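Local coordinates for protein hydroxylase (Rhodococcus sp., PDB 2OR0) that probably works as a flavin-dependent hydroxylase, using reduced flavin and molecular oxygen to place one oxygen atom on its substrate, at residues W128-Y133 with S153-T158; G257-V262 with A384-G389. All blocks are in the same frame, centred on the assembly; numbering follows the deposited sequence.

Contact 1. Residues W128-Y133 with S153-T158; sequences WMASPY and SFSSGT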
# COMPACT_ATOMS: atom_id res chain seq x y z
N TRP A 128 2.93 13.33 7.68
CA TRP A 128 2.33 12.29 6.84
C TRP A 128 1.09 12.76 6.09
O TRP A 128 0.32 13.60 6.59
CB TRP A 128 1.92 11.07 7.67
CG TRP A 128 3.04 10.35 8.34
CD1 TRP A 128 4.39 10.56 8.18
CD2 TRP A 128 2.91 9.24 9.25
NE1 TRP A 128 5.10 9.68 8.97
CE2 TRP A 128 4.22 8.85 9.63
CE3 TRP A 128 1.81 8.54 9.78
CZ2 TRP A 128 4.47 7.79 10.52
CZ3 TRP A 128 2.05 7.48 10.68
CH2 TRP A 128 3.38 7.12 11.03
N MSE A 129 0.90 12.18 4.90
CA MSE A 129 -0.32 12.34 4.13
C MSE A 129 -1.14 11.04 4.15
O MSE A 129 -0.58 9.94 4.03
CB MSE A 129 -0.02 12.70 2.67
CG MSE A 129 0.70 14.03 2.48
SE MSE A 129 1.51 14.03 0.73
CE MSE A 129 3.21 13.30 1.41
N ALA A 130 -2.46 11.21 4.28
CA ALA A 130 -3.46 10.14 4.17
C ALA A 130 -4.03 10.08 2.77
O ALA A 130 -3.95 11.06 2.01
CB ALA A 130 -4.61 10.33 5.20
N SER A 131 -4.58 8.93 2.41
CA SER A 131 -5.28 8.64 1.17
C SER A 131 -6.80 8.73 1.44
O SER A 131 -7.23 9.16 2.51
CB SER A 131 -4.90 7.21 0.72
OG SER A 131 -5.32 6.22 1.69
N PRO A 132 -7.62 8.20 0.51
CA PRO A 132 -7.47 7.48 -0.77
C PRO A 132 -7.46 8.28 -2.05
O PRO A 132 -8.06 9.36 -2.14
CB PRO A 132 -8.71 6.58 -0.77
CG PRO A 132 -9.77 7.50 -0.18
CD PRO A 132 -9.05 8.30 0.90
N TYR A 133 -6.83 7.70 -3.07
CA TYR A 133 -6.89 8.22 -4.43
C TYR A 133 -8.22 7.99 -5.14
O TYR A 133 -8.44 8.59 -6.18
CB TYR A 133 -5.80 7.58 -5.28
CG TYR A 133 -4.41 7.99 -4.88
CD1 TYR A 133 -3.99 9.30 -5.05
CD2 TYR A 133 -3.51 7.06 -4.35
CE1 TYR A 133 -2.70 9.69 -4.70
CE2 TYR A 133 -2.20 7.44 -4.01
CZ TYR A 133 -1.80 8.76 -4.19
OH TYR A 133 -0.51 9.16 -3.84
N SER A 153 -13.76 6.77 1.61
CA SER A 153 -13.56 5.73 2.62
C SER A 153 -12.15 5.14 2.53
O SER A 153 -11.43 5.43 1.57
CB SER A 153 -14.62 4.63 2.43
OG SER A 153 -14.57 4.18 1.10
N PHE A 154 -11.78 4.30 3.51
CA PHE A 154 -10.50 3.59 3.50
C PHE A 154 -9.30 4.56 3.57
O PHE A 154 -8.31 4.36 2.87
CB PHE A 154 -10.38 2.67 2.27
CG PHE A 154 -9.70 1.31 2.52
CD1 PHE A 154 -10.25 0.13 1.98
CD2 PHE A 154 -8.48 1.20 3.23
CE1 PHE A 154 -9.62 -1.14 2.17
CE2 PHE A 154 -7.86 -0.05 3.44
CZ PHE A 154 -8.42 -1.22 2.91
N SER A 155 -9.39 5.58 4.43
CA SER A 155 -8.27 6.50 4.62
C SER A 155 -7.28 5.94 5.65
O SER A 155 -7.34 6.28 6.83
CB SER A 155 -8.77 7.89 5.04
OG SER A 155 -7.70 8.83 5.15
N SER A 156 -6.36 5.08 5.21
CA SER A 156 -5.50 4.32 6.13
C SER A 156 -4.58 5.22 6.94
O SER A 156 -3.97 6.12 6.37
CB SER A 156 -4.65 3.29 5.36
OG SER A 156 -5.48 2.42 4.63
N GLY A 157 -4.46 4.97 8.25
CA GLY A 157 -3.53 5.72 9.11
C GLY A 157 -3.93 7.18 9.34
O GLY A 157 -3.14 7.96 9.85
N THR A 158 -5.17 7.53 8.99
CA THR A 158 -5.60 8.93 8.88
C THR A 158 -5.47 9.77 10.16
O THR A 158 -5.15 10.97 10.08
CB THR A 158 -7.02 9.04 8.23
OG1 THR A 158 -7.17 10.33 7.64
CG2 THR A 158 -8.15 8.78 9.23
O HOH W 1 -3.68 6.76 3.75

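Contact 2. Residues G257-V262 with A384-G389; sequences GITAAV and AVHVPG. With ACT (acetate ion), chain F.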
# COMPACT_ATOMS: atom_id res chain seq x y z
N GLY A 257 3.46 -0.88 -2.72
CA GLY A 257 3.38 -0.86 -1.27
C GLY A 257 2.23 -1.69 -0.73
O GLY A 257 2.37 -2.35 0.32
N ILE A 258 1.11 -1.64 -1.42
CA ILE A 258 -0.12 -2.30 -0.99
C ILE A 258 0.03 -3.85 -1.10
O ILE A 258 -0.24 -4.57 -0.16
CB ILE A 258 -1.33 -1.80 -1.83
CG1 ILE A 258 -1.74 -0.38 -1.37
CG2 ILE A 258 -2.50 -2.74 -1.72
CD1 ILE A 258 -2.63 0.34 -2.35
N THR A 259 0.46 -4.33 -2.26
CA THR A 259 0.69 -5.76 -2.48
C THR A 259 1.88 -6.28 -1.67
O THR A 259 1.81 -7.37 -1.10
CB THR A 259 0.80 -6.05 -3.97
OG1 THR A 259 -0.40 -5.57 -4.58
CG2 THR A 259 0.93 -7.56 -4.25
N ALA A 260 2.94 -5.48 -1.54
CA ALA A 260 4.02 -5.85 -0.59
C ALA A 260 3.50 -6.07 0.83
O ALA A 260 3.88 -7.03 1.49
CB ALA A 260 5.14 -4.81 -0.60
N ALA A 261 2.62 -5.17 1.31
CA ALA A 261 2.02 -5.33 2.63
C ALA A 261 1.25 -6.62 2.73
O ALA A 261 1.45 -7.36 3.67
CB ALA A 261 1.13 -4.13 2.98
N VAL A 262 0.41 -6.93 1.73
CA VAL A 262 -0.31 -8.20 1.71
C VAL A 262 0.67 -9.41 1.74
O VAL A 262 0.46 -10.37 2.49
CB VAL A 262 -1.25 -8.31 0.50
CG1 VAL A 262 -1.84 -9.74 0.38
CG2 VAL A 262 -2.41 -7.26 0.62
N ALA A 384 -8.98 -2.06 -4.21
CA ALA A 384 -9.24 -1.92 -5.65
C ALA A 384 -8.06 -2.34 -6.51
O ALA A 384 -8.26 -2.81 -7.63
CB ALA A 384 -9.65 -0.43 -5.98
N VAL A 385 -6.84 -2.18 -6.00
CA VAL A 385 -5.66 -2.58 -6.79
C VAL A 385 -5.50 -4.09 -6.91
O VAL A 385 -4.63 -4.56 -7.66
CB VAL A 385 -4.30 -1.94 -6.34
CG1 VAL A 385 -4.37 -0.42 -6.42
CG2 VAL A 385 -3.90 -2.39 -4.95
N HIS A 386 -6.34 -4.85 -6.21
CA HIS A 386 -6.35 -6.30 -6.38
C HIS A 386 -7.46 -6.88 -7.24
O HIS A 386 -7.46 -8.09 -7.45
CB HIS A 386 -6.29 -7.00 -5.01
CG HIS A 386 -5.08 -6.60 -4.23
ND1 HIS A 386 -5.13 -6.20 -2.91
CD2 HIS A 386 -3.78 -6.49 -4.60
CE1 HIS A 386 -3.92 -5.89 -2.50
NE2 HIS A 386 -3.08 -6.05 -3.51
N VAL A 387 -8.37 -6.05 -7.76
CA VAL A 387 -9.40 -6.56 -8.68
C VAL A 387 -8.65 -7.10 -9.90
O VAL A 387 -7.86 -6.36 -10.49
CB VAL A 387 -10.50 -5.49 -9.06
CG1 VAL A 387 -11.46 -6.00 -10.17
CG2 VAL A 387 -11.31 -5.05 -7.81
N PRO A 388 -8.84 -8.40 -10.24
CA PRO A 388 -8.08 -9.04 -11.30
C PRO A 388 -8.63 -9.04 -12.74
O PRO A 388 -7.84 -9.04 -13.68
CB PRO A 388 -7.96 -10.49 -10.80
CG PRO A 388 -9.33 -10.72 -10.15
CD PRO A 388 -9.70 -9.38 -9.53
N GLY A 389 -9.95 -9.10 -12.92
CA GLY A 389 -10.51 -9.47 -14.22
C GLY A 389 -10.09 -8.56 -15.39
O GLY A 389 -9.49 -9.02 -16.34
C ACT F . -12.81 -9.65 -10.80
O ACT F . -12.70 -8.86 -11.71
OXT ACT F . -12.82 -9.10 -9.66
CH3 ACT F . -12.96 -11.12 -11.05

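Contact 1. Residues W128-Y133 with S153-T158
P132 lies against the end of strand 145-155, and A130 against the turn that leaves it; the backbone carbonyl of S131 between them takes the one direct hydrogen bond across the contact, from the S155 side chain. The ring of P132, which follows a cis peptide bond, sets CG 3.2 Å from the carbonyl O of S153, while its CD lies 4.2 Å from CB of S155. A130 points its CB at the turn that follows, 3.4 Å from S155 OG and 3.5 Å from T158 OG1. That turn is type II, S155 to T158, and carries the chain out of strand 145-155 in the beta-sheet domain of an acyl-CoA dehydrogenase-like fold. With OG anti to the backbone N (chi1 -176°), S155 donates a hydrogen bond of 2.7 Å from OG to S131 O. The hydroxyl meets this carbonyl tilted 29° out of its plane. Were an alanine here in place of S155, the hydroxyl would be gone and S131 O would probably lose its mate across the contact. A water forms a second bridge, accepting from S131 N and donating to S156 O at 2.7 Å. The S156 hydroxyl is hydrogen-bonded to the hydroxyl of S209 and to W97 NE1.

Contact 2. Residues G257-V262 with A384-G389
T259 and H386 supply the polar link between helix 250-277 and the 3-10 segment 384-386, an instance of one side-chain bond set beside apolar packing. T259 OG1 meets H386 NE2 in a hydrogen bond of 2.9 Å, arriving at the edge of the imidazole and near its plane. The hydroxyl is shared, since Q341 NE2 also bonds it. At the other nitrogen, ND1 of H386 is tied to G380 O, so both ring nitrogens are engaged and the rotation of the ring is fixed from two sides.

Apolar contacts lie next to this bond. I258 reaches over with CG2, the branch that lies anti to the backbone N; it stands 3.5 Å from V385 CG2 and 3.5 Å from H386 CE1. One turn further along the helix, V262 CG2 approaches the same CE1 at 3.7 Å, and both methyls come at the ring obliquely. V385 CG2 lies over one face of the imidazole, 4.0 Å above the plane and displaced toward the rim. The imidazole is thus wedged among three branched aliphatic residues.

Away from the helix, an acetate ion, probably from the crystallisation liquor, takes a hydrogen bond of 3.0 Å from G389 N to its O, where helix 389-399 begins. Backbone carbonyls of V385 and H386 bond R338 and W346, bringing in helix 331-356. Here the connection between helices 370-381 and 389-399 joins helix 250-277 to helix 331-356, within the C-terminal helical domain of the acyl-CoA dehydrogenase fold.

In the fold
After the N-terminal helices the chain enters the beta-sheet region, where contact 1 closes a short loop: 19 residues, mostly the strands 137-142 and 145-155, separate its two segments. The chain then completes the sheet and, after two short helices, enters helix 250-277. Contact 2 closes a much longer loop of 121 residues, largely helical, by bringing the segment after helix 370-381 back to that first long helix. The loops follow one another without nesting or crossing. The centres of the two contacts lie about 16 Å apart and their nearest atoms about 6 Å. W97 of helix 93-102 joins them through S156 and I258, while F254, in helix 250-277 itself, packs on V385 and edge-to-face with Y133.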